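Local coordinates for lipoate-protein ligase 1 (PDB 5T8U) that belongs to the lipoate-protein ligase family, with a lipoyl protein ligase A/B catalytic domain that holds lipoic acid in its pocket, at residues 167-179 and 202-216. Numbering follows the deposited sequence.
Sequences GTILINLEKNILN and INLSEINNNITCENL. With LPA (lipoic acid), chain C.
At the end of strand 162-170, which lines the lipoic acid pocket, L170 O and I171 O meet S205 and E206 of the loop 202-212, which leads into helix 213-227. I169 and L170 finish the strand and I171 follows it; all three meet 202-216. L170 O receives two weak hydrogen bonds from one residue, S205 N (3.3 Å, N-H...O angle 158°) and S205 OG, and I171 O takes another weak one from E206 N. S205 and E206 are the central residues of a type I turn, L204 to I207; the two consecutive amides S205 N and E206 N face the carbonyls of the last strand residue, L170, and of I171 just after it. Earlier in the strand, G167 C lies 3.4 Å from C7 of lipoic acid.

The side chains pack on two flanks of this seam. On one, I171 CD1 meets I211 CD1 at 3.6 Å and also touches L216 CG, while I169 and L216 approach tip to tip through their CD1 atoms; F132 of helix 117-132 backs both I211 and L216. On the other, L170 CD2 reaches I202 CG2 at 3.5 Å, the two side chains crossing at about a right angle, and L204 CD1 fits against L173 CB. K175 runs fully extended, CG anti to the backbone N (chi1 176°), past I202 in the opposite direction. Its NZ donates a hydrogen bond to I202 O (2.6 Å), tilted from the carbonyl plane. T201 OG1 is a second partner of that ammonium.

At the start of the helix, T212 OG1 accepts from N215 N (2.7 Å), a classic N-cap. Strand end, beta turn and capped helix thus join the central sheet of the lipoyl protein ligase A/B catalytic domain to helix 213-227.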
ATOM      1  N   GLY A 167       3.613  -0.752  -4.406  1.00 65.47           N
ATOM      2  CA  GLY A 167       3.942  -2.150  -4.229  1.00 64.35           C
ATOM      3  C   GLY A 167       5.440  -2.352  -4.118  1.00 69.53           C
ATOM      4  O   GLY A 167       6.226  -1.408  -4.234  1.00 66.35           O
ATOM      5  N   THR A 168       5.819  -3.609  -3.903  1.00 82.02           N
ATOM      6  CA  THR A 168       7.206  -3.999  -3.711  1.00 86.06           C
ATOM      7  C   THR A 168       7.641  -4.932  -4.830  1.00 85.99           C
ATOM      8  O   THR A 168       6.868  -5.791  -5.272  1.00 89.67           O
ATOM      9  CB  THR A 168       7.403  -4.694  -2.357  1.00 87.42           C
ATOM     10  OG1 THR A 168       8.783  -5.042  -2.188  1.00 89.44           O
ATOM     11  CG2 THR A 168       6.554  -5.956  -2.265  1.00 87.86           C
ATOM     12  N   ILE A 169       8.880  -4.745  -5.282  1.00 78.69           N
ATOM     13  CA  ILE A 169       9.541  -5.626  -6.238  1.00 77.15           C
ATOM     14  C   ILE A 169      10.716  -6.280  -5.525  1.00 74.64           C
ATOM     15  O   ILE A 169      11.425  -5.624  -4.753  1.00 76.31           O
ATOM     16  CB  ILE A 169      10.016  -4.853  -7.486  1.00 77.00           C
ATOM     17  CG1 ILE A 169       8.819  -4.248  -8.227  1.00 75.89           C
ATOM     18  CG2 ILE A 169      10.821  -5.765  -8.414  1.00 77.25           C
ATOM     19  CD1 ILE A 169       9.202  -3.300  -9.349  1.00 75.86           C
ATOM     20  N   LEU A 170      10.924  -7.567  -5.784  1.00 67.46           N
ATOM     21  CA  LEU A 170      11.943  -8.345  -5.092  1.00 65.78           C
ATOM     22  C   LEU A 170      13.150  -8.545  -6.001  1.00 68.19           C
ATOM     23  O   LEU A 170      13.045  -9.189  -7.051  1.00 69.17           O
ATOM     24  CB  LEU A 170      11.373  -9.688  -4.637  1.00 63.70           C
ATOM     25  CG  LEU A 170      10.821  -9.700  -3.209  1.00 59.76           C
ATOM     26  CD1 LEU A 170       9.887  -8.524  -2.942  1.00 56.72           C
ATOM     27  CD2 LEU A 170      10.110 -11.011  -2.956  1.00 59.23           C
ATOM     28  N   ILE A 171      14.291  -7.994  -5.587  1.00 65.04           N
ATOM     29  CA  ILE A 171      15.543  -8.117  -6.325  1.00 65.09           C
ATOM     30  C   ILE A 171      16.433  -9.130  -5.615  1.00 70.47           C
ATOM     31  O   ILE A 171      16.649 -10.241  -6.110  1.00 71.35           O
ATOM     32  CB  ILE A 171      16.259  -6.756  -6.446  1.00 66.58           C
ATOM     33  CG1 ILE A 171      15.326  -5.694  -7.043  1.00 66.22           C
ATOM     34  CG2 ILE A 171      17.541  -6.891  -7.271  1.00 69.61           C
ATOM     35  CD1 ILE A 171      14.930  -5.933  -8.484  1.00 66.09           C
ATOM     36  N   ASN A 172      16.950  -8.748  -4.444  0.86 77.84           N
ATOM     37  CA  ASN A 172      17.885  -9.566  -3.680  0.86 83.96           C
ATOM     38  C   ASN A 172      17.435  -9.701  -2.229  0.86 90.24           C
ATOM     39  O   ASN A 172      18.263  -9.838  -1.326  0.86 87.84           O
ATOM     40  CB  ASN A 172      19.294  -8.977  -3.747  0.86 86.52           C
ATOM     41  CG  ASN A 172      20.349  -9.910  -3.183  0.86 90.35           C
ATOM     42  OD1 ASN A 172      20.219 -11.132  -3.258  0.86 92.04           O
ATOM     43  ND2 ASN A 172      21.399  -9.335  -2.607  0.86 90.93           N
ATOM     44  N   LEU A 173      16.126  -9.656  -1.990  1.00108.09           N
ATOM     45  CA  LEU A 173      15.611  -9.766  -0.632  1.00114.67           C
ATOM     46  C   LEU A 173      16.101 -11.050   0.028  1.00114.10           C
ATOM     47  O   LEU A 173      16.203 -12.101  -0.609  1.00121.34           O
ATOM     48  CB  LEU A 173      14.080  -9.727  -0.642  1.00113.60           C
ATOM     49  CG  LEU A 173      13.388  -9.934   0.708  1.00113.82           C
ATOM     50  CD1 LEU A 173      13.744  -8.806   1.649  1.00113.47           C
ATOM     51  CD2 LEU A 173      11.882 -10.043   0.539  1.00112.52           C
ATOM     52  N   GLU A 174      16.417 -10.954   1.316  1.00 92.14           N
ATOM     53  CA  GLU A 174      16.786 -12.123   2.109  1.00 89.99           C
ATOM     54  C   GLU A 174      15.526 -12.943   2.351  1.00 96.19           C
ATOM     55  O   GLU A 174      14.692 -12.595   3.189  1.00 89.43           O
ATOM     56  CB  GLU A 174      17.438 -11.690   3.418  1.00 91.64           C
ATOM     57  CG  GLU A 174      18.127 -12.812   4.178  1.00 96.04           C
ATOM     58  CD  GLU A 174      18.845 -12.313   5.419  1.00 98.42           C
ATOM     59  OE1 GLU A 174      19.583 -13.106   6.041  1.00101.07           O
ATOM     60  OE2 GLU A 174      18.671 -11.128   5.771  1.00 96.85           O
ATOM     61  N   LYS A 175      15.374 -14.039   1.604  1.00118.93           N
ATOM     62  CA  LYS A 175      14.123 -14.790   1.625  1.00124.41           C
ATOM     63  C   LYS A 175      13.963 -15.613   2.899  1.00122.86           C
ATOM     64  O   LYS A 175      12.860 -15.699   3.449  1.00125.90           O
ATOM     65  CB  LYS A 175      14.042 -15.705   0.402  1.00126.44           C
ATOM     66  CG  LYS A 175      12.814 -16.602   0.389  1.00127.40           C
ATOM     67  CD  LYS A 175      12.831 -17.561  -0.789  1.00128.94           C
ATOM     68  CE  LYS A 175      11.640 -18.506  -0.745  1.00129.54           C
ATOM     69  NZ  LYS A 175      11.645 -19.468  -1.881  1.00131.63           N
ATOM     70  N   ASN A 176      15.044 -16.232   3.380  0.90113.07           N
ATOM     71  CA  ASN A 176      14.927 -17.145   4.512  0.90111.54           C
ATOM     72  C   ASN A 176      14.643 -16.410   5.816  0.90111.02           C
ATOM     73  O   ASN A 176      13.957 -16.952   6.691  0.90109.11           O
ATOM     74  CB  ASN A 176      16.202 -17.978   4.646  0.90115.90           C
ATOM     75  CG  ASN A 176      16.308 -19.057   3.583  0.90118.82           C
ATOM     76  OD1 ASN A 176      15.303 -19.487   3.014  0.90118.41           O
ATOM     77  ND2 ASN A 176      17.527 -19.505   3.314  0.90121.35           N
ATOM     78  N   ILE A 177      15.151 -15.185   5.968  0.91116.83           N
ATOM     79  CA  ILE A 177      15.016 -14.470   7.232  0.91118.07           C
ATOM     80  C   ILE A 177      13.561 -14.156   7.553  0.91116.07           C
ATOM     81  O   ILE A 177      13.216 -13.951   8.722  0.91116.47           O
ATOM     82  CB  ILE A 177      15.871 -13.182   7.202  0.91116.81           C
ATOM     83  CG1 ILE A 177      16.173 -12.700   8.622  0.91117.23           C
ATOM     84  CG2 ILE A 177      15.187 -12.077   6.398  0.91114.10           C
ATOM     85  CD1 ILE A 177      17.316 -13.446   9.279  0.91119.60           C
ATOM     86  N   LEU A 178      12.692 -14.125   6.539  1.00113.60           N
ATOM     87  CA  LEU A 178      11.309 -13.700   6.737  1.00111.18           C
ATOM     88  C   LEU A 178      10.647 -14.454   7.884  1.00112.88           C
ATOM     89  O   LEU A 178      10.016 -13.850   8.760  1.00110.85           O
ATOM     90  CB  LEU A 178      10.516 -13.901   5.445  1.00110.65           C
ATOM     91  CG  LEU A 178      11.064 -13.213   4.194  1.00109.74           C
ATOM     92  CD1 LEU A 178      10.206 -13.544   2.984  1.00108.69           C
ATOM     93  CD2 LEU A 178      11.122 -11.718   4.401  1.00108.72           C
ATOM     94  N   ASN A 179      10.781 -15.781   7.895  0.95119.09           N
ATOM     95  CA  ASN A 179      10.081 -16.599   8.879  0.95121.58           C
ATOM     96  C   ASN A 179      10.478 -16.281  10.315  0.95122.35           C
ATOM     97  O   ASN A 179       9.816 -16.766  11.239  0.95125.93           O
ATOM     98  CB  ASN A 179      10.328 -18.080   8.585  0.95123.25           C
ATOM     99  CG  ASN A 179       9.563 -18.568   7.369  0.95122.18           C
ATOM    100  OD1 ASN A 179       8.390 -18.240   7.188  0.95120.50           O
ATOM    101  ND2 ASN A 179      10.228 -19.348   6.524  0.95123.27           N
ATOM    102  N   ILE A 202       8.418 -17.394  -1.942  1.00108.43           N
ATOM    103  CA  ILE A 202       9.009 -16.174  -2.477  1.00105.69           C
ATOM    104  C   ILE A 202      10.060 -16.554  -3.510  1.00105.45           C
ATOM    105  O   ILE A 202      10.645 -17.643  -3.463  1.00109.81           O
ATOM    106  CB  ILE A 202       9.617 -15.316  -1.344  1.00103.84           C
ATOM    107  CG1 ILE A 202       8.508 -14.652  -0.520  1.00101.53           C
ATOM    108  CG2 ILE A 202      10.584 -14.263  -1.888  1.00104.02           C
ATOM    109  CD1 ILE A 202       7.710 -13.583  -1.263  1.00 99.47           C
ATOM    110  N   ASN A 203      10.292 -15.649  -4.461  1.00 97.03           N
ATOM    111  CA  ASN A 203      11.323 -15.843  -5.471  1.00 96.42           C
ATOM    112  C   ASN A 203      12.027 -14.523  -5.732  1.00 90.68           C
ATOM    113  O   ASN A 203      11.376 -13.510  -6.007  1.00 87.99           O
ATOM    114  CB  ASN A 203      10.736 -16.385  -6.778  1.00 98.52           C
ATOM    115  CG  ASN A 203      11.805 -16.881  -7.732  1.00101.58           C
ATOM    116  OD1 ASN A 203      12.848 -17.381  -7.308  1.00103.00           O
ATOM    117  ND2 ASN A 203      11.557 -16.735  -9.026  1.00102.40           N
ATOM    118  N   LEU A 204      13.354 -14.540  -5.648  1.00 84.46           N
ATOM    119  CA  LEU A 204      14.152 -13.367  -5.968  1.00 80.99           C
ATOM    120  C   LEU A 204      14.395 -13.310  -7.469  1.00 80.00           C
ATOM    121  O   LEU A 204      14.789 -14.308  -8.082  1.00 84.67           O
ATOM    122  CB  LEU A 204      15.485 -13.398  -5.222  1.00 81.13           C
ATOM    123  CG  LEU A 204      15.463 -13.233  -3.699  1.00 80.50           C
ATOM    124  CD1 LEU A 204      14.675 -12.001  -3.311  1.00 77.11           C
ATOM    125  CD2 LEU A 204      14.909 -14.463  -2.992  1.00 83.16           C
ATOM    126  N   SER A 205      14.159 -12.141  -8.063  1.00 69.68           N
ATOM    127  CA  SER A 205      14.383 -11.980  -9.492  1.00 69.29           C
ATOM    128  C   SER A 205      15.853 -12.121  -9.874  1.00 78.31           C
ATOM    129  O   SER A 205      16.162 -12.145 -11.069  1.00 75.12           O
ATOM    130  CB  SER A 205      13.842 -10.625  -9.953  1.00 66.48           C
ATOM    131  OG  SER A 205      12.429 -10.638 -10.037  1.00 64.91           O
ATOM    132  N   GLU A 206      16.760 -12.208  -8.895  1.00 99.35           N
ATOM    133  CA  GLU A 206      18.152 -12.534  -9.187  1.00107.01           C
ATOM    134  C   GLU A 206      18.331 -14.013  -9.500  1.00106.72           C
ATOM    135  O   GLU A 206      19.259 -14.379 -10.231  1.00109.37           O
ATOM    136  CB  GLU A 206      19.050 -12.148  -8.011  1.00112.61           C
ATOM    137  CG  GLU A 206      19.307 -10.657  -7.884  1.00117.30           C
ATOM    138  CD  GLU A 206      20.313 -10.325  -6.797  1.00123.61           C
ATOM    139  OE1 GLU A 206      20.661 -11.230  -6.007  1.00127.02           O
ATOM    140  OE2 GLU A 206      20.759  -9.160  -6.735  1.00124.85           O
ATOM    141  N   ILE A 207      17.465 -14.872  -8.956  1.00105.44           N
ATOM    142  CA  ILE A 207      17.504 -16.293  -9.279  1.00106.23           C
ATOM    143  C   ILE A 207      17.333 -16.520 -10.774  1.00101.51           C
ATOM    144  O   ILE A 207      17.673 -17.595 -11.280  1.00106.42           O
ATOM    145  CB  ILE A 207      16.425 -17.044  -8.466  1.00106.52           C
ATOM    146  CG1 ILE A 207      16.843 -17.114  -6.993  1.00106.47           C
ATOM    147  CG2 ILE A 207      16.179 -18.450  -9.028  1.00109.66           C
ATOM    148  CD1 ILE A 207      15.813 -17.736  -6.065  1.00105.77           C
ATOM    149  N   ASN A 208      16.814 -15.525 -11.498  0.81 85.90           N
ATOM    150  CA  ASN A 208      16.588 -15.642 -12.930  0.81 82.42           C
ATOM    151  C   ASN A 208      17.476 -14.738 -13.774  0.81 83.17           C
ATOM    152  O   ASN A 208      17.568 -14.960 -14.985  0.81 80.88           O
ATOM    153  CB  ASN A 208      15.122 -15.323 -13.263  0.81 81.44           C
ATOM    154  CG  ASN A 208      14.154 -15.861 -12.226  0.81 81.02           C
ATOM    155  OD1 ASN A 208      13.742 -15.143 -11.316  0.81 79.04           O
ATOM    156  ND2 ASN A 208      13.785 -17.129 -12.361  0.81 83.68           N
ATOM    157  N   ASN A 209      18.124 -13.737 -13.184  1.00 91.36           N
ATOM    158  CA  ASN A 209      18.906 -12.779 -13.958  1.00 93.52           C
ATOM    159  C   ASN A 209      19.949 -12.135 -13.054  1.00 95.55           C
ATOM    160  O   ASN A 209      20.000 -12.384 -11.846  1.00 95.13           O
ATOM    161  CB  ASN A 209      18.003 -11.719 -14.598  1.00 91.65           C
ATOM    162  CG  ASN A 209      17.606 -12.068 -16.018  1.00 94.69           C
ATOM    163  OD1 ASN A 209      16.578 -12.705 -16.248  1.00 95.76           O
ATOM    164  ND2 ASN A 209      18.420 -11.646 -16.982  1.00 95.72           N
ATOM    165  N   ASN A 210      20.789 -11.296 -13.661  1.00 98.80           N
ATOM    166  CA  ASN A 210      21.823 -10.534 -12.962  1.00 98.65           C
ATOM    167  C   ASN A 210      21.371  -9.106 -12.690  1.00 95.44           C
ATOM    168  O   ASN A 210      22.156  -8.160 -12.797  1.00 97.54           O
ATOM    169  CB  ASN A 210      23.115 -10.542 -13.773  1.00100.68           C
ATOM    170  CG  ASN A 210      22.942  -9.936 -15.158  1.00 99.41           C
ATOM    171  OD1 ASN A 210      22.081  -9.082 -15.373  1.00 96.37           O
ATOM    172  ND2 ASN A 210      23.761 -10.381 -16.105  1.00100.97           N
ATOM    173  N   ILE A 211      20.098  -8.929 -12.347  1.00 86.13           N
ATOM    174  CA  ILE A 211      19.512  -7.605 -12.176  1.00 82.90           C
ATOM    175  C   ILE A 211      20.113  -6.900 -10.969  1.00 82.53           C
ATOM    176  O   ILE A 211      20.769  -7.523 -10.127  1.00 85.55           O
ATOM    177  CB  ILE A 211      17.981  -7.690 -12.029  1.00 82.60           C
ATOM    178  CG1 ILE A 211      17.610  -8.801 -11.050  1.00 83.99           C
ATOM    179  CG2 ILE A 211      17.331  -7.913 -13.377  1.00 83.32           C
ATOM    180  CD1 ILE A 211      16.268  -8.636 -10.447  1.00 83.63           C
ATOM    181  N   THR A 212      19.883  -5.592 -10.888  1.00 76.22           N
ATOM    182  CA  THR A 212      20.260  -4.779  -9.743  1.00 75.65           C
ATOM    183  C   THR A 212      19.128  -3.800  -9.466  1.00 75.29           C
ATOM    184  O   THR A 212      18.232  -3.606 -10.292  1.00 69.89           O
ATOM    185  CB  THR A 212      21.571  -4.016  -9.987  1.00 79.24           C
ATOM    186  OG1 THR A 212      21.305  -2.841 -10.763  1.00 80.85           O
ATOM    187  CG2 THR A 212      22.575  -4.884 -10.732  1.00 82.36           C
ATOM    188  N   CYS A 213      19.170  -3.179  -8.287  1.00 88.92           N
ATOM    189  CA  CYS A 213      18.191  -2.145  -7.964  1.00 90.77           C
ATOM    190  C   CYS A 213      18.281  -0.986  -8.949  1.00 89.20           C
ATOM    191  O   CYS A 213      17.261  -0.497  -9.448  1.00 89.61           O
ATOM    192  CB  CYS A 213      18.403  -1.656  -6.532  1.00 92.69           C
ATOM    193  SG  CYS A 213      18.190  -2.940  -5.272  1.00 96.69           S
ATOM    194  N   GLU A 214      19.501  -0.535  -9.245  1.00 85.38           N
ATOM    195  CA  GLU A 214      19.682   0.550 -10.203  1.00 84.47           C
ATOM    196  C   GLU A 214      19.240   0.131 -11.601  1.00 83.91           C
ATOM    197  O   GLU A 214      18.553   0.889 -12.296  1.00 81.45           O
ATOM    198  CB  GLU A 214      21.144   0.996 -10.207  1.00 89.18           C
ATOM    199  CG  GLU A 214      21.549   1.753  -8.950  1.00 92.79           C
ATOM    200  CD  GLU A 214      23.031   1.646  -8.644  1.00 98.19           C
ATOM    201  OE1 GLU A 214      23.667   0.668  -9.088  1.00101.02           O
ATOM    202  OE2 GLU A 214      23.559   2.544  -7.955  1.00 98.90           O
ATOM    203  N   ASN A 215      19.623  -1.073 -12.027  1.00 90.73           N
ATOM    204  CA  ASN A 215      19.234  -1.565 -13.346  1.00 90.73           C
ATOM    205  C   ASN A 215      17.714  -1.615 -13.478  1.00 83.24           C
ATOM    206  O   ASN A 215      17.124  -0.982 -14.365  1.00 85.74           O
ATOM    207  CB  ASN A 215      19.852  -2.950 -13.573  1.00 93.12           C
ATOM    208  CG  ASN A 215      19.910  -3.338 -15.040  1.00 96.80           C
ATOM    209  OD1 ASN A 215      19.155  -2.823 -15.864  1.00 97.03           O
ATOM    210  ND2 ASN A 215      20.810  -4.265 -15.372  1.00 99.39           N
ATOM    211  N   LEU A 216      17.062  -2.362 -12.582  1.00 68.83           N
ATOM    212  CA  LEU A 216      15.608  -2.477 -12.619  1.00 62.79           C
ATOM    213  C   LEU A 216      14.945  -1.108 -12.570  1.00 60.22           C
ATOM    214  O   LEU A 216      13.996  -0.843 -13.316  1.00 57.29           O
ATOM    215  CB  LEU A 216      15.129  -3.351 -11.456  1.00 60.06           C
ATOM    216  CG  LEU A 216      13.633  -3.683 -11.336  1.00 56.43           C
ATOM    217  CD1 LEU A 216      12.856  -2.583 -10.616  1.00 53.34           C
ATOM    218  CD2 LEU A 216      13.010  -3.993 -12.695  1.00 56.86           C
TER
HETATM  219  C1  LPA C 401       0.504  -7.825  -0.105  0.79 75.42           C
HETATM  220  O1  LPA C 401       1.197  -8.796  -0.509  0.79 75.28           O
HETATM  221  C2  LPA C 401       0.829  -6.410  -0.576  0.79 76.30           C
HETATM  222  O2  LPA C 401      -0.457  -8.022   0.685  0.79 74.97           O
HETATM  223  C3  LPA C 401       2.163  -5.976   0.026  0.79 76.78           C
HETATM  224  C4  LPA C 401       2.339  -4.467  -0.124  0.79 77.13           C
HETATM  225  C5  LPA C 401       3.514  -4.021   0.745  0.79 78.68           C
HETATM  226  C6  LPA C 401       3.640  -2.623   0.736  0.79 79.85           C
HETATM  227  S6  LPA C 401       4.424  -2.168   1.982  0.79 81.08           S
HETATM  228  C7  LPA C 401       4.691  -2.034  -0.832  0.79 79.36           C
HETATM  229  C8  LPA C 401       5.631  -0.826  -0.385  0.79 79.70           C
HETATM  230  S8  LPA C 401       5.387  -0.601   1.416  0.79 80.81           S